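Local coordinates for protein neural cell adhesion molecule 1 (Homo sapiens, PDB 2HAZ) that probably mediates adhesion between neural cells, and carries here its first fibronectin type III repeat, linked to polysialylation of the protein's N-glycans, at residues Glu16-Ser20 with Thr21-Gln25. Residues are numbered along the deposited sequence; the frame is centred on the assembly and turned at random.
Sequences EPYSS and TAQVQ
Gln25 reaches diagonally over the hairpin to Glu16, and its amide NE2 donates to Glu16 OE1 at 2.8 Å. The N-H points almost straight at the oxygen (172°), and OE1 lies close to the amide plane of Gln25. The carboxylate plane stands 79° to that amide, and NE2 comes to OE1 from above it. Glu16 is bent at chi2 (147°), whereas Gln25 runs extended beyond CG; these shapes bring OE1 and NE2 within reach of each other on the face that also carries Gln23.

Gln23 sits directly across from Glu16. The pair is hydrogen-bonded in both directions, Glu16 N to Gln23 O and Gln23 N to Glu16 O, each 2.9 Å. Gln23 CG stands anti to its own carbonyl carbon, against the edge of the Tyr18 ring, 4.1 Å from CE2 and near the ring plane; the chain then bends beyond CG. Tyr18 is held at its root by its backbone N, which donates to Thr21 O at 2.8 Å, and Thr21 OG1 approaches the ring obliquely.

Turned to the other face, Pro17 and Ala22 form the next, non-hydrogen-bonded pair, with Pro17 CB 4.3 Å from Ala22 CB. Both touch Phe100 of strand 90-101, so this face looks into the protein interior, while Ala22 also bonds through its backbone to Ile70 of strand 67-70. The whole is an antiparallel beta hairpin of strands 11-17 and 22-27, joined by a short turn, in the three-stranded sheet of a fibronectin type III beta sandwich.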
ATOM      1  N   GLU A  16      -1.692   5.701  10.067  1.00 17.82           N
ATOM      2  CA  GLU A  16      -2.512   6.349  11.078  1.00 18.02           C
ATOM      3  C   GLU A  16      -3.875   5.687  11.040  1.00 17.46           C
ATOM      4  O   GLU A  16      -4.673   5.945  10.134  1.00 16.86           O
ATOM      5  CB  GLU A  16      -2.622   7.861  10.853  1.00 18.20           C
ATOM      6  CG  GLU A  16      -1.286   8.570  10.694  1.00 22.34           C
ATOM      7  CD  GLU A  16      -1.364   9.762   9.751  1.00 28.09           C
ATOM      8  OE1 GLU A  16      -0.969   9.604   8.571  1.00 30.56           O
ATOM      9  OE2 GLU A  16      -1.837  10.855  10.168  1.00 30.03           O
ATOM     10  N   PRO A  17      -4.132   4.790  12.002  1.00 16.79           N
ATOM     11  CA  PRO A  17      -5.407   4.109  12.029  1.00 17.30           C
ATOM     12  C   PRO A  17      -6.494   4.840  12.806  1.00 17.55           C
ATOM     13  O   PRO A  17      -6.223   5.527  13.802  1.00 17.65           O
ATOM     14  CB  PRO A  17      -5.067   2.776  12.710  1.00 17.26           C
ATOM     15  CG  PRO A  17      -3.961   3.142  13.670  1.00 16.41           C
ATOM     16  CD  PRO A  17      -3.226   4.318  13.072  1.00 17.09           C
ATOM     17  N   TYR A  18      -7.716   4.675  12.328  1.00 17.61           N
ATOM     18  CA  TYR A  18      -8.898   5.017  13.088  1.00 18.74           C
ATOM     19  C   TYR A  18      -9.640   3.722  13.436  1.00 18.83           C
ATOM     20  O   TYR A  18      -8.996   2.703  13.748  1.00 18.96           O
ATOM     21  CB  TYR A  18      -9.734   6.043  12.305  1.00 19.01           C
ATOM     22  CG  TYR A  18      -8.895   7.263  12.075  1.00 19.87           C
ATOM     23  CD1 TYR A  18      -8.717   8.203  13.094  1.00 21.74           C
ATOM     24  CD2 TYR A  18      -8.189   7.430  10.887  1.00 22.13           C
ATOM     25  CE1 TYR A  18      -7.895   9.303  12.919  1.00 23.14           C
ATOM     26  CE2 TYR A  18      -7.366   8.531  10.701  1.00 21.97           C
ATOM     27  CZ  TYR A  18      -7.230   9.455  11.724  1.00 22.47           C
ATOM     28  OH  TYR A  18      -6.433  10.547  11.550  1.00 23.05           O
ATOM     29  N   SER A  19     -10.967   3.732  13.353  1.00 19.20           N
ATOM     30  CA  SER A  19     -11.758   2.583  13.785  1.00 19.42           C
ATOM     31  C   SER A  19     -11.927   1.529  12.714  1.00 19.15           C
ATOM     32  O   SER A  19     -11.697   0.351  12.964  1.00 19.64           O
ATOM     33  CB  SER A  19     -13.122   3.014  14.354  1.00 19.59           C
ATOM     34  OG  SER A  19     -12.925   3.596  15.626  1.00 22.00           O
ATOM     35  N   SER A  20     -12.341   1.958  11.528  1.00 19.01           N
ATOM     36  CA  SER A  20     -12.600   1.041  10.422  1.00 18.20           C
ATOM     37  C   SER A  20     -11.777   1.415   9.168  1.00 17.32           C
ATOM     38  O   SER A  20     -11.930   0.803   8.107  1.00 16.62           O
ATOM     39  CB  SER A  20     -14.095   1.029  10.113  1.00 18.55           C
ATOM     40  OG  SER A  20     -14.509   2.288   9.589  1.00 18.70           O
ATOM     41  N   THR A  21     -10.926   2.431   9.306  1.00 16.92           N
ATOM     42  CA  THR A  21     -10.093   2.940   8.205  1.00 16.86           C
ATOM     43  C   THR A  21      -8.684   3.286   8.701  1.00 16.46           C
ATOM     44  O   THR A  21      -8.442   3.385   9.908  1.00 16.08           O
ATOM     45  CB  THR A  21     -10.699   4.206   7.523  1.00 16.99           C
ATOM     46  OG1 THR A  21     -10.654   5.322   8.420  1.00 16.51           O
ATOM     47  CG2 THR A  21     -12.144   3.981   7.036  1.00 18.61           C
ATOM     48  N   ALA A  22      -7.757   3.480   7.764  1.00 16.05           N
ATOM     49  CA  ALA A  22      -6.384   3.839   8.100  1.00 15.71           C
ATOM     50  C   ALA A  22      -5.731   4.577   6.939  1.00 15.85           C
ATOM     51  O   ALA A  22      -5.986   4.255   5.758  1.00 15.36           O
ATOM     52  CB  ALA A  22      -5.571   2.609   8.462  1.00 14.84           C
ATOM     53  N   GLN A  23      -4.919   5.573   7.281  1.00 16.36           N
ATOM     54  CA  GLN A  23      -4.131   6.320   6.297  1.00 15.99           C
ATOM     55  C   GLN A  23      -2.705   5.769   6.229  1.00 15.75           C
ATOM     56  O   GLN A  23      -1.954   5.813   7.214  1.00 14.95           O
ATOM     57  CB  GLN A  23      -4.115   7.824   6.618  1.00 16.81           C
ATOM     58  CG  GLN A  23      -5.440   8.419   7.120  1.00 18.42           C
ATOM     59  CD  GLN A  23      -6.438   8.620   6.021  1.00 23.05           C
ATOM     60  OE1 GLN A  23      -6.382   9.610   5.282  1.00 26.74           O
ATOM     61  NE2 GLN A  23      -7.381   7.698   5.907  1.00 24.07           N
ATOM     62  N   VAL A  24      -2.331   5.245   5.065  1.00 15.47           N
ATOM     63  CA  VAL A  24      -1.023   4.614   4.905  1.00 15.66           C
ATOM     64  C   VAL A  24      -0.096   5.658   4.281  1.00 15.85           C
ATOM     65  O   VAL A  24      -0.285   6.054   3.131  1.00 15.22           O
ATOM     66  CB  VAL A  24      -1.097   3.295   4.060  1.00 15.20           C
ATOM     67  CG1 VAL A  24       0.275   2.669   3.885  1.00 14.74           C
ATOM     68  CG2 VAL A  24      -2.067   2.261   4.694  1.00 15.56           C
ATOM     69  N   GLN A  25       0.885   6.125   5.055  1.00 16.38           N
ATOM     70  CA  GLN A  25       1.878   7.065   4.535  1.00 17.41           C
ATOM     71  C   GLN A  25       3.026   6.327   3.901  1.00 17.00           C
ATOM     72  O   GLN A  25       3.657   5.479   4.546  1.00 17.47           O
ATOM     73  CB  GLN A  25       2.457   7.914   5.654  1.00 17.66           C
ATOM     74  CG  GLN A  25       1.587   9.042   6.095  1.00 21.39           C
ATOM     75  CD  GLN A  25       2.346   9.978   7.000  1.00 26.83           C
ATOM     76  OE1 GLN A  25       3.545  10.251   6.784  1.00 29.13           O
ATOM     77  NE2 GLN A  25       1.661  10.489   8.021  1.00 28.70           N
TER